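Local coordinates for protein fanconi-associated nuclease 1 homolog (Pseudomonas aeruginosa, PDB 5Y7Q) that belongs to the FAN1 family of nucleases, carries a VRR-NUC domain, and is found here bound to DNA, at residues L417-A422 and A457-L462; I411-G416 and P484-E489; L94-K99 and G134-D139. One frame throughout, in Å; residues are numbered along the deposited sequence.

Contact 1: L417-A422 and A457-L462; sequences LLCWEA and ACLGRL
L418 lays its isobutyl group across the 457-462 segment, overlapping the C458 carbonyl and the side chain of L462. A chi1 of -175° directs CG over that carbonyl, with CD1 toward R461 and CD2 toward L462. CD1 of L418 lies 3.6 Å from C458 O and continues to R461, whose CD is 4.1 Å away from that methyl. CD2 of L418 meets L462 CG at 3.8 Å. A leucine suits the place because one short stem serves both neighbours. R461 offers its aliphatic part to L418, then bends at chi3 and runs on toward A470 and R474 of helix 467-478. The contact packs a break between helices against helix 452-460: C419 is the first residue to leave helix 409-418 and also the N-cap position of helix 420-423. At this joint a compact thiol fits between the two segments, C419 SG touching L459 CD2 at 3.7 Å and C458 CB at 3.9 Å. The two sulfurs, C419 SG and C458 SG, are 4.9 Å apart, so they form no disulfide. C458 SG turns instead to the L418 backbone, 3.4 Å from L418 O, while L459 and L462 also pack on R509 of helix 505-517.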
loop_
_atom_site.group_PDB
_atom_site.type_symbol
_atom_site.label_atom_id
_atom_site.label_comp_id
_atom_site.label_asym_id
_atom_site.label_seq_id
_atom_site.Cartn_x
_atom_site.Cartn_y
_atom_site.Cartn_z
ATOM N N LEU A 417 16.768 9.446 -8.180
ATOM C CA LEU A 417 17.534 10.679 -8.120
ATOM C C LEU A 417 17.734 11.258 -9.510
ATOM O O LEU A 417 17.493 12.454 -9.737
ATOM C CB LEU A 417 18.869 10.426 -7.430
ATOM C CG LEU A 417 18.604 10.345 -5.924
ATOM C CD1 LEU A 417 19.826 9.776 -5.208
ATOM C CD2 LEU A 417 18.177 11.734 -5.346
ATOM N N LEU A 418 18.183 10.437 -10.461
ATOM C CA LEU A 418 18.430 10.999 -11.786
ATOM C C LEU A 418 17.133 11.519 -12.382
ATOM O O LEU A 418 17.063 12.662 -12.863
ATOM C CB LEU A 418 19.075 9.957 -12.703
ATOM C CG LEU A 418 19.510 10.405 -14.087
ATOM C CD1 LEU A 418 20.387 11.674 -14.040
ATOM C CD2 LEU A 418 20.244 9.246 -14.758
ATOM N N CYS A 419 16.078 10.718 -12.279
ATOM C CA CYS A 419 14.836 10.957 -12.988
ATOM C C CYS A 419 13.822 11.726 -12.166
ATOM O O CYS A 419 12.663 11.824 -12.575
ATOM C CB CYS A 419 14.268 9.633 -13.469
ATOM S SG CYS A 419 15.241 9.033 -14.839
ATOM N N TRP A 420 14.237 12.238 -11.007
ATOM C CA TRP A 420 13.363 12.996 -10.116
ATOM C C TRP A 420 12.517 14.041 -10.843
ATOM O O TRP A 420 11.309 14.153 -10.604
ATOM C CB TRP A 420 14.224 13.679 -9.067
ATOM C CG TRP A 420 13.461 14.297 -8.008
ATOM C CD1 TRP A 420 12.902 15.538 -8.018
ATOM C CD2 TRP A 420 13.178 13.732 -6.729
ATOM N NE1 TRP A 420 12.271 15.779 -6.817
ATOM C CE2 TRP A 420 12.429 14.684 -6.008
ATOM C CE3 TRP A 420 13.478 12.512 -6.126
ATOM C CZ2 TRP A 420 11.974 14.448 -4.708
ATOM C CZ3 TRP A 420 13.017 12.275 -4.824
ATOM C CH2 TRP A 420 12.281 13.238 -4.135
ATOM N N GLU A 421 13.142 14.832 -11.718
ATOM C CA GLU A 421 12.432 15.941 -12.339
ATOM C C GLU A 421 11.370 15.464 -13.313
ATOM O O GLU A 421 10.411 16.200 -13.570
ATOM C CB GLU A 421 13.417 16.886 -13.030
ATOM C CG GLU A 421 13.655 18.179 -12.254
ATOM C CD GLU A 421 15.010 18.232 -11.559
ATOM O OE1 GLU A 421 16.032 17.929 -12.218
ATOM O OE2 GLU A 421 15.048 18.587 -10.356
ATOM N N ALA A 422 11.518 14.258 -13.862
ATOM C CA ALA A 422 10.447 13.670 -14.663
ATOM C C ALA A 422 9.394 12.979 -13.804
ATOM O O ALA A 422 8.205 12.982 -14.148
ATOM C CB ALA A 422 11.019 12.675 -15.660
ATOM N N ALA A 457 15.634 13.053 -21.680
ATOM C CA ALA A 457 16.497 14.081 -21.125
ATOM C C ALA A 457 17.293 13.512 -19.950
ATOM O O ALA A 457 18.519 13.401 -20.038
ATOM C CB ALA A 457 15.685 15.302 -20.707
ATOM N N CYS A 458 16.609 13.114 -18.865
ATOM C CA CYS A 458 17.307 12.743 -17.633
ATOM C C CYS A 458 18.255 11.574 -17.862
ATOM O O CYS A 458 19.447 11.652 -17.538
ATOM C CB CYS A 458 16.301 12.399 -16.535
ATOM S SG CYS A 458 15.546 13.817 -15.685
ATOM N N LEU A 459 17.738 10.482 -18.426
ATOM C CA LEU A 459 18.585 9.334 -18.740
ATOM C C LEU A 459 19.745 9.720 -19.645
ATOM O O LEU A 459 20.829 9.124 -19.558
ATOM C CB LEU A 459 17.751 8.251 -19.405
ATOM C CG LEU A 459 16.618 7.702 -18.566
ATOM C CD1 LEU A 459 15.912 6.660 -19.387
ATOM C CD2 LEU A 459 17.177 7.118 -17.271
ATOM N N GLY A 460 19.530 10.708 -20.521
ATOM C CA GLY A 460 20.591 11.183 -21.382
ATOM C C GLY A 460 21.840 11.576 -20.625
ATOM O O GLY A 460 22.948 11.310 -21.089
ATOM N N ARG A 461 21.688 12.164 -19.430
ATOM C CA ARG A 461 22.874 12.595 -18.688
ATOM C C ARG A 461 23.830 11.442 -18.402
ATOM O O ARG A 461 24.962 11.695 -17.973
ATOM C CB ARG A 461 22.499 13.267 -17.365
ATOM C CG ARG A 461 21.344 14.251 -17.447
ATOM C CD ARG A 461 21.221 15.118 -16.194
ATOM N NE ARG A 461 21.933 16.383 -16.355
ATOM C CZ ARG A 461 21.732 17.464 -15.606
ATOM N NH1 ARG A 461 20.826 17.442 -14.629
ATOM N NH2 ARG A 461 22.434 18.571 -15.842
ATOM N N LEU A 462 23.405 10.193 -18.629
ATOM C CA LEU A 462 24.304 9.058 -18.503
ATOM C C LEU A 462 25.313 8.971 -19.655
ATOM O O LEU A 462 26.385 8.379 -19.477
ATOM C CB LEU A 462 23.489 7.767 -18.419
ATOM C CG LEU A 462 22.572 7.454 -17.235
ATOM C CD1 LEU A 462 21.690 6.262 -17.567
ATOM C CD2 LEU A 462 23.363 7.166 -15.973
#

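Contact 2: I411-G416 and P484-E489; sequences INSLFG and PFVYWE
F485 receives the edge of F415 on one ring face in a T-shaped stack, the centroids 5.1 Å apart and the planes at 71°. This joins helix 409-418 to the irregular loop between helices 467-478 and 493-502, a piece of the VRR-NUC domain. F415 holds CG opposite its backbone N (chi1 168°), which sends the ring to F485. The closest point is F415 CE2 to F485 CE1, 3.6 Å, offset toward the rim of the F485 ring, whose opposite face is covered by CB of P484. The F485 carbonyl then lies against the helix backbone, with S413 CA 3.3 Å from F485 O in a CA-H...O contact. V486 comes next: G416, having no side chain, brings its backbone directly against this valine, G416 C 3.7 Å from V486 CG2. The other methyl of V486, CG1, covers the W488 ring. Y487 N donates a nearly straight bond (168°) to S413 OG, 3.0 Å long. That hydroxyl in turn donates to G409 O, so a serine can both give and accept here. The Y487 ring presents its edge to S413, and its OH reaches a water at 2.7 Å, which accepts from N412 ND2 at 3.1 Å while ND2 also bonds R523 O.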
loop_
_atom_site.group_PDB
_atom_site.type_symbol
_atom_site.label_atom_id
_atom_site.label_comp_id
_atom_site.label_asym_id
_atom_site.label_seq_id
_atom_site.Cartn_x
_atom_site.Cartn_y
_atom_site.Cartn_z
ATOM N N ILE A 411 19.922 0.720 -6.611
ATOM C CA ILE A 411 19.647 0.964 -8.022
ATOM C C ILE A 411 18.364 1.770 -8.205
ATOM O O ILE A 411 18.328 2.716 -9.005
ATOM C CB ILE A 411 19.614 -0.368 -8.777
ATOM C CG1 ILE A 411 21.016 -0.936 -8.754
ATOM C CG2 ILE A 411 19.135 -0.173 -10.193
ATOM C CD1 ILE A 411 21.146 -2.251 -9.428
ATOM N N ASN A 412 17.294 1.423 -7.476
ATOM C CA ASN A 412 16.087 2.241 -7.550
ATOM C C ASN A 412 16.377 3.661 -7.105
ATOM O O ASN A 412 15.928 4.616 -7.746
ATOM C CB ASN A 412 14.959 1.647 -6.719
ATOM C CG ASN A 412 14.446 0.361 -7.295
ATOM O OD1 ASN A 412 14.957 -0.108 -8.308
ATOM N ND2 ASN A 412 13.462 -0.241 -6.642
ATOM N N SER A 413 17.171 3.829 -6.043
ATOM C CA SER A 413 17.475 5.181 -5.597
ATOM C C SER A 413 18.169 5.969 -6.691
ATOM O O SER A 413 17.733 7.064 -7.046
ATOM C CB SER A 413 18.316 5.141 -4.334
ATOM O OG SER A 413 17.498 4.744 -3.247
ATOM N N LEU A 414 19.248 5.424 -7.252
ATOM C CA LEU A 414 19.944 6.122 -8.327
ATOM C C LEU A 414 18.978 6.510 -9.440
ATOM O O LEU A 414 19.075 7.608 -10.007
ATOM C CB LEU A 414 21.079 5.245 -8.863
ATOM C CG LEU A 414 22.199 5.004 -7.855
ATOM C CD1 LEU A 414 23.119 3.934 -8.352
ATOM C CD2 LEU A 414 22.955 6.277 -7.628
ATOM N N PHE A 415 18.016 5.636 -9.743
ATOM C CA PHE A 415 17.025 5.969 -10.762
ATOM C C PHE A 415 16.153 7.139 -10.323
ATOM O O PHE A 415 15.907 8.078 -11.094
ATOM C CB PHE A 415 16.156 4.762 -11.060
ATOM C CG PHE A 415 14.952 5.090 -11.867
ATOM C CD1 PHE A 415 15.076 5.432 -13.207
ATOM C CD2 PHE A 415 13.693 5.056 -11.300
ATOM C CE1 PHE A 415 13.957 5.732 -13.975
ATOM C CE2 PHE A 415 12.570 5.360 -12.052
ATOM C CZ PHE A 415 12.702 5.699 -13.398
ATOM N N GLY A 416 15.671 7.102 -9.086
ATOM C CA GLY A 416 14.777 8.143 -8.639
ATOM C C GLY A 416 15.472 9.474 -8.493
ATOM O O GLY A 416 14.848 10.529 -8.666
ATOM N N PRO A 484 8.622 7.596 -4.540
ATOM C CA PRO A 484 8.490 6.146 -4.758
ATOM C C PRO A 484 9.816 5.374 -4.746
ATOM O O PRO A 484 9.854 4.249 -4.224
ATOM C CB PRO A 484 7.790 6.077 -6.126
ATOM C CG PRO A 484 8.166 7.381 -6.815
ATOM C CD PRO A 484 8.254 8.397 -5.726
ATOM N N PHE A 485 10.883 5.881 -5.380
ATOM C CA PHE A 485 12.072 5.058 -5.604
ATOM C C PHE A 485 13.296 5.355 -4.732
ATOM O O PHE A 485 14.294 4.631 -4.854
ATOM C CB PHE A 485 12.499 5.142 -7.064
ATOM C CG PHE A 485 11.413 4.830 -8.015
ATOM C CD1 PHE A 485 10.888 5.821 -8.837
ATOM C CD2 PHE A 485 10.900 3.555 -8.094
ATOM C CE1 PHE A 485 9.878 5.539 -9.729
ATOM C CE2 PHE A 485 9.885 3.259 -8.992
ATOM C CZ PHE A 485 9.369 4.259 -9.807
ATOM N N VAL A 486 13.291 6.382 -3.884
ATOM C CA VAL A 486 14.529 6.824 -3.243
ATOM C C VAL A 486 14.468 6.496 -1.763
ATOM O O VAL A 486 13.648 7.060 -1.029
ATOM C CB VAL A 486 14.799 8.319 -3.458
ATOM C CG1 VAL A 486 16.027 8.740 -2.667
ATOM C CG2 VAL A 486 14.986 8.614 -4.942
ATOM N N TYR A 487 15.367 5.612 -1.322
ATOM C CA TYR A 487 15.474 5.203 0.072
ATOM C C TYR A 487 16.658 5.961 0.675
ATOM O O TYR A 487 17.790 5.484 0.618
ATOM C CB TYR A 487 15.712 3.690 0.169
ATOM C CG TYR A 487 14.740 2.754 -0.561
ATOM C CD1 TYR A 487 13.948 1.854 0.153
ATOM C CD2 TYR A 487 14.642 2.741 -1.943
ATOM C CE1 TYR A 487 13.067 0.991 -0.480
ATOM C CE2 TYR A 487 13.773 1.878 -2.587
ATOM C CZ TYR A 487 12.983 1.005 -1.847
ATOM O OH TYR A 487 12.110 0.146 -2.488
ATOM N N TRP A 488 16.382 7.056 1.390
ATOM C CA TRP A 488 17.435 7.934 1.904
ATOM C C TRP A 488 18.112 7.355 3.135
ATOM O O TRP A 488 19.290 7.638 3.398
ATOM C CB TRP A 488 16.879 9.305 2.299
ATOM C CG TRP A 488 16.071 9.994 1.293
ATOM C CD1 TRP A 488 14.713 10.004 1.214
ATOM C CD2 TRP A 488 16.550 10.823 0.212
ATOM N NE1 TRP A 488 14.317 10.775 0.152
ATOM C CE2 TRP A 488 15.422 11.287 -0.481
ATOM C CE3 TRP A 488 17.825 11.209 -0.234
ATOM C CZ2 TRP A 488 15.521 12.097 -1.605
ATOM C CZ3 TRP A 488 17.923 12.032 -1.345
ATOM C CH2 TRP A 488 16.776 12.470 -2.014
ATOM N N GLU A 489 17.338 6.654 3.956
ATOM C CA GLU A 489 17.883 6.013 5.141
ATOM C C GLU A 489 19.013 5.074 4.748
ATOM O O GLU A 489 20.054 5.009 5.416
ATOM C CB GLU A 489 16.753 5.272 5.869
ATOM C CG GLU A 489 15.305 5.897 5.668
ATOM C CD GLU A 489 14.648 5.611 4.270
ATOM O OE1 GLU A 489 15.018 4.581 3.633
ATOM O OE2 GLU A 489 13.777 6.423 3.818
HETATM O O HOH W 1 10.958 0.594 -4.929
#

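Contact 3: L94-K99 and G134-D139; sequences LFREGK and GLLKKD. With nucleotides of chain D.
R96 and L135 lie alongside each other, pointing opposite ways, the arginine leading from strand 94-96 toward the end of helix 129-135 and the leucine reaching back toward the strand. Where they overlap, L135 CD2 rests 3.8 Å from R96 CG and 3.9 Å from L94 CB, so a single methyl covers the aliphatic start of the arginine and CB of L94, two residues earlier, which also points to the helix. Beyond CG the arginine chain bends (chi3 54°), which brings the guanidinium edge to the L135 carbonyl. R96 NH1 donates to L135 O at 3.1 Å with an angle of 163°; the acceptor lies close to the guanidinium plane, whereas the donor stands 39° above the carbonyl plane. The L136 side chain runs roughly perpendicular to the arginine and sets CD2 3.5 Å from R96 NH1. NH2 of R96 also forms a salt bridge with E182, which probably helps to fix the rotation of the guanidinium. An arginine suits this place, its methylenes serving the leucine and its planar head both a carbonyl and a carboxylate. The contact thus ties a strand of the HTH domain to a helix end of the SAP domain.

Just past L136 the chain turns to the DNA. K137, at the N-cap position of helix 138-144, donates from NZ to O5' of DC19 of chain D at 3.1 Å, with a weaker bond to OP2. K138 N makes a weak bond to OP2 of DA20 of chain D, 3.4 Å away, and K138 NZ, which also hydrogen-bonds L154 O, makes a weak one to OP2 of DA21 of chain D. K99 places its CE 3.6 Å from OP1 of DC19 of chain D. The DNA atoms met are all backbone oxygens, consistent with contacts here that do not read the bases.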
loop_
_atom_site.group_PDB
_atom_site.type_symbol
_atom_site.label_atom_id
_atom_site.label_comp_id
_atom_site.label_asym_id
_atom_site.label_seq_id
_atom_site.Cartn_x
_atom_site.Cartn_y
_atom_site.Cartn_z
ATOM N N LEU A 94 -18.528 6.440 18.524
ATOM C CA LEU A 94 -19.147 6.565 19.846
ATOM C C LEU A 94 -18.160 7.124 20.865
ATOM O O LEU A 94 -17.027 6.638 20.965
ATOM C CB LEU A 94 -19.641 5.209 20.331
ATOM C CG LEU A 94 -20.676 4.497 19.466
ATOM C CD1 LEU A 94 -20.699 2.990 19.803
ATOM C CD2 LEU A 94 -22.069 5.139 19.635
ATOM N N PHE A 95 -18.586 8.130 21.627
ATOM C CA PHE A 95 -17.706 8.795 22.580
ATOM C C PHE A 95 -18.440 9.074 23.882
ATOM O O PHE A 95 -19.654 9.294 23.898
ATOM C CB PHE A 95 -17.157 10.107 22.005
ATOM C CG PHE A 95 -16.434 9.919 20.706
ATOM C CD1 PHE A 95 -17.076 10.139 19.507
ATOM C CD2 PHE A 95 -15.128 9.450 20.686
ATOM C CE1 PHE A 95 -16.432 9.931 18.317
ATOM C CE2 PHE A 95 -14.481 9.247 19.497
ATOM C CZ PHE A 95 -15.135 9.490 18.308
ATOM N N ARG A 96 -17.694 9.029 24.979
ATOM C CA ARG A 96 -18.194 9.407 26.292
ATOM C C ARG A 96 -17.771 10.833 26.571
ATOM O O ARG A 96 -16.620 11.194 26.322
ATOM C CB ARG A 96 -17.625 8.505 27.386
ATOM C CG ARG A 96 -17.909 7.024 27.277
ATOM C CD ARG A 96 -17.026 6.257 28.267
ATOM N NE ARG A 96 -17.126 6.733 29.656
ATOM C CZ ARG A 96 -17.432 5.973 30.712
ATOM N NH1 ARG A 96 -17.682 4.671 30.573
ATOM N NH2 ARG A 96 -17.482 6.514 31.925
ATOM N N GLU A 97 -18.684 11.636 27.112
ATOM C CA GLU A 97 -18.393 13.056 27.322
ATOM C C GLU A 97 -17.028 13.281 27.983
ATOM O O GLU A 97 -16.286 14.198 27.600
ATOM C CB GLU A 97 -19.506 13.693 28.161
ATOM C CG GLU A 97 -19.361 15.185 28.322
ATOM C CD GLU A 97 -20.579 15.808 28.962
ATOM O OE1 GLU A 97 -20.498 16.197 30.150
ATOM O OE2 GLU A 97 -21.622 15.899 28.277
ATOM N N GLY A 98 -16.669 12.439 28.957
ATOM C CA GLY A 98 -15.451 12.665 29.711
ATOM C C GLY A 98 -14.196 12.440 28.898
ATOM O O GLY A 98 -13.163 13.067 29.154
ATOM N N LYS A 99 -14.260 11.550 27.913
ATOM C CA LYS A 99 -13.138 11.366 27.017
ATOM C C LYS A 99 -13.055 12.462 25.953
ATOM O O LYS A 99 -12.055 12.529 25.227
ATOM C CB LYS A 99 -13.220 9.965 26.405
ATOM C CG LYS A 99 -12.855 8.869 27.416
ATOM C CD LYS A 99 -12.469 7.558 26.735
ATOM C CE LYS A 99 -11.616 6.672 27.652
ATOM N NZ LYS A 99 -11.059 5.464 26.948
ATOM N N GLY A 134 -17.745 -1.334 24.173
ATOM C CA GLY A 134 -16.721 -0.387 23.767
ATOM C C GLY A 134 -16.697 0.847 24.645
ATOM O O GLY A 134 -15.629 1.312 25.061
ATOM N N LEU A 135 -17.874 1.380 24.968
ATOM C CA LEU A 135 -17.923 2.583 25.789
ATOM C C LEU A 135 -17.517 2.333 27.247
ATOM O O LEU A 135 -16.943 3.217 27.883
ATOM C CB LEU A 135 -19.329 3.185 25.719
ATOM C CG LEU A 135 -19.670 3.733 24.337
ATOM C CD1 LEU A 135 -21.144 3.558 24.024
ATOM C CD2 LEU A 135 -19.256 5.190 24.245
ATOM N N LEU A 136 -17.745 1.145 27.783
ATOM C CA LEU A 136 -17.717 0.953 29.230
ATOM C C LEU A 136 -16.434 0.287 29.718
ATOM O O LEU A 136 -15.766 -0.451 28.980
ATOM C CB LEU A 136 -18.910 0.118 29.682
ATOM C CG LEU A 136 -20.088 0.959 30.134
ATOM C CD1 LEU A 136 -21.199 0.070 30.608
ATOM C CD2 LEU A 136 -19.573 1.775 31.257
ATOM N N LYS A 137 -16.071 0.597 30.966
ATOM C CA LYS A 137 -14.978 -0.089 31.643
ATOM C C LYS A 137 -15.409 -1.480 32.114
ATOM O O LYS A 137 -16.597 -1.745 32.336
ATOM C CB LYS A 137 -14.490 0.725 32.839
ATOM C CG LYS A 137 -13.601 1.904 32.505
ATOM C CD LYS A 137 -13.341 2.737 33.762
ATOM C CE LYS A 137 -12.181 3.710 33.579
ATOM N NZ LYS A 137 -10.859 3.015 33.485
ATOM N N LYS A 138 -14.420 -2.372 32.280
ATOM C CA LYS A 138 -14.721 -3.753 32.653
ATOM C C LYS A 138 -15.230 -3.852 34.085
ATOM O O LYS A 138 -15.994 -4.765 34.402
ATOM C CB LYS A 138 -13.494 -4.650 32.469
ATOM C CG LYS A 138 -13.782 -6.134 32.739
ATOM C CD LYS A 138 -12.526 -7.005 32.725
ATOM C CE LYS A 138 -12.815 -8.416 33.252
ATOM N NZ LYS A 138 -11.625 -9.321 33.165
ATOM N N ASP A 139 -14.816 -2.940 34.966
ATOM C CA ASP A 139 -15.385 -2.907 36.310
ATOM C C ASP A 139 -16.869 -2.588 36.261
ATOM O O ASP A 139 -17.698 -3.340 36.787
ATOM C CB ASP A 139 -14.652 -1.881 37.166
ATOM C CG ASP A 139 -13.420 -2.452 37.817
ATOM O OD1 ASP A 139 -13.506 -3.574 38.370
ATOM O OD2 ASP A 139 -12.367 -1.777 37.769
ATOM P P DC D 19 -9.640 4.881 31.160
ATOM O OP1 DC D 19 -11.074 5.054 30.833
ATOM O OP2 DC D 19 -9.114 5.146 32.522
ATOM O "O5'" DC D 19 -9.281 3.377 30.787
ATOM C "C5'" DC D 19 -9.415 2.963 29.450
ATOM C "C4'" DC D 19 -9.172 1.480 29.323
ATOM O "O4'" DC D 19 -7.749 1.200 29.299
ATOM C "C3'" DC D 19 -9.748 0.633 30.443
ATOM O "O3'" DC D 19 -10.212 -0.572 29.883
ATOM C "C2'" DC D 19 -8.539 0.405 31.349
ATOM C "C1'" DC D 19 -7.418 0.296 30.332
ATOM N N1 DC D 19 -6.106 0.698 30.849
ATOM C C2 DC D 19 -4.963 0.136 30.295
ATOM O O2 DC D 19 -5.095 -0.708 29.409
ATOM N N3 DC D 19 -3.752 0.528 30.747
ATOM C C4 DC D 19 -3.672 1.450 31.712
ATOM N N4 DC D 19 -2.457 1.807 32.140
ATOM C C5 DC D 19 -4.836 2.044 32.282
ATOM C C6 DC D 19 -6.021 1.647 31.820
ATOM P P DA D 20 -11.243 -1.516 30.659
ATOM O OP1 DA D 20 -12.511 -1.518 29.897
ATOM O OP2 DA D 20 -11.175 -1.227 32.109
ATOM O "O5'" DA D 20 -10.585 -2.922 30.452
ATOM C "C5'" DA D 20 -9.216 -2.960 30.424
ATOM C "C4'" DA D 20 -8.713 -4.056 29.545
ATOM O "O4'" DA D 20 -7.287 -3.918 29.485
ATOM C "C3'" DA D 20 -8.912 -5.439 30.122
ATOM O "O3'" DA D 20 -8.624 -6.420 29.121
ATOM C "C2'" DA D 20 -7.863 -5.426 31.230
ATOM C "C1'" DA D 20 -6.726 -4.617 30.584
ATOM N N9 DA D 20 -6.080 -3.651 31.480
ATOM C C8 DA D 20 -6.679 -2.788 32.351
ATOM N N7 DA D 20 -5.833 -2.034 33.012
ATOM C C5 DA D 20 -4.590 -2.435 32.548
ATOM C C6 DA D 20 -3.269 -2.026 32.857
ATOM N N6 DA D 20 -2.973 -1.070 33.757
ATOM N N1 DA D 20 -2.256 -2.647 32.198
ATOM C C2 DA D 20 -2.559 -3.591 31.306
ATOM N N3 DA D 20 -3.748 -4.053 30.939
ATOM C C4 DA D 20 -4.730 -3.429 31.601
ATOM P P DA D 21 -9.134 -7.943 29.262
ATOM O OP1 DA D 21 -9.656 -8.426 27.960
ATOM O OP2 DA D 21 -9.951 -8.048 30.498
ATOM O "O5'" DA D 21 -7.794 -8.753 29.517
ATOM C "C5'" DA D 21 -7.302 -8.839 30.809
ATOM C "C4'" DA D 21 -5.839 -9.178 30.801
ATOM O "O4'" DA D 21 -5.080 -7.974 31.063
ATOM C "C3'" DA D 21 -5.467 -10.181 31.868
ATOM O "O3'" DA D 21 -4.676 -11.209 31.349
ATOM C "C2'" DA D 21 -4.729 -9.378 32.925
ATOM C "C1'" DA D 21 -4.279 -8.120 32.211
ATOM N N9 DA D 21 -4.444 -6.940 33.060
ATOM C C8 DA D 21 -5.621 -6.396 33.485
ATOM N N7 DA D 21 -5.477 -5.358 34.277
ATOM C C5 DA D 21 -4.109 -5.223 34.400
ATOM C C6 DA D 21 -3.309 -4.307 35.107
ATOM N N6 DA D 21 -3.806 -3.308 35.851
ATOM N N1 DA D 21 -1.971 -4.449 35.010
ATOM C C2 DA D 21 -1.475 -5.440 34.258
ATOM N N3 DA D 21 -2.125 -6.357 33.549
ATOM C C4 DA D 21 -3.452 -6.193 33.661
#

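Overall arrangement
Contact 3 comes first along the chain, joining strand 94-96 to the turn between helices 129-135 and 138-144, and closes before the other two begin. Contacts 1 and 2 lie on the opposite side of the chain's centre; the centres of contacts 3 and 1 are about 55 Å apart, those of contacts 3 and 2 about 46 Å. Contacts 1 and 2, in contrast, have centres about 13 Å apart and touch directly, L417 and W420 packing on V486 and W488. Contact 1 falls between the two segments of contact 2. The protein meets DNA at contact 3, while helix 409-418 carries both other contacts, packing near helix 452-460 and on a VRR-NUC loop, contact 2 coming about 7 Å (nearest atoms) from the DNA.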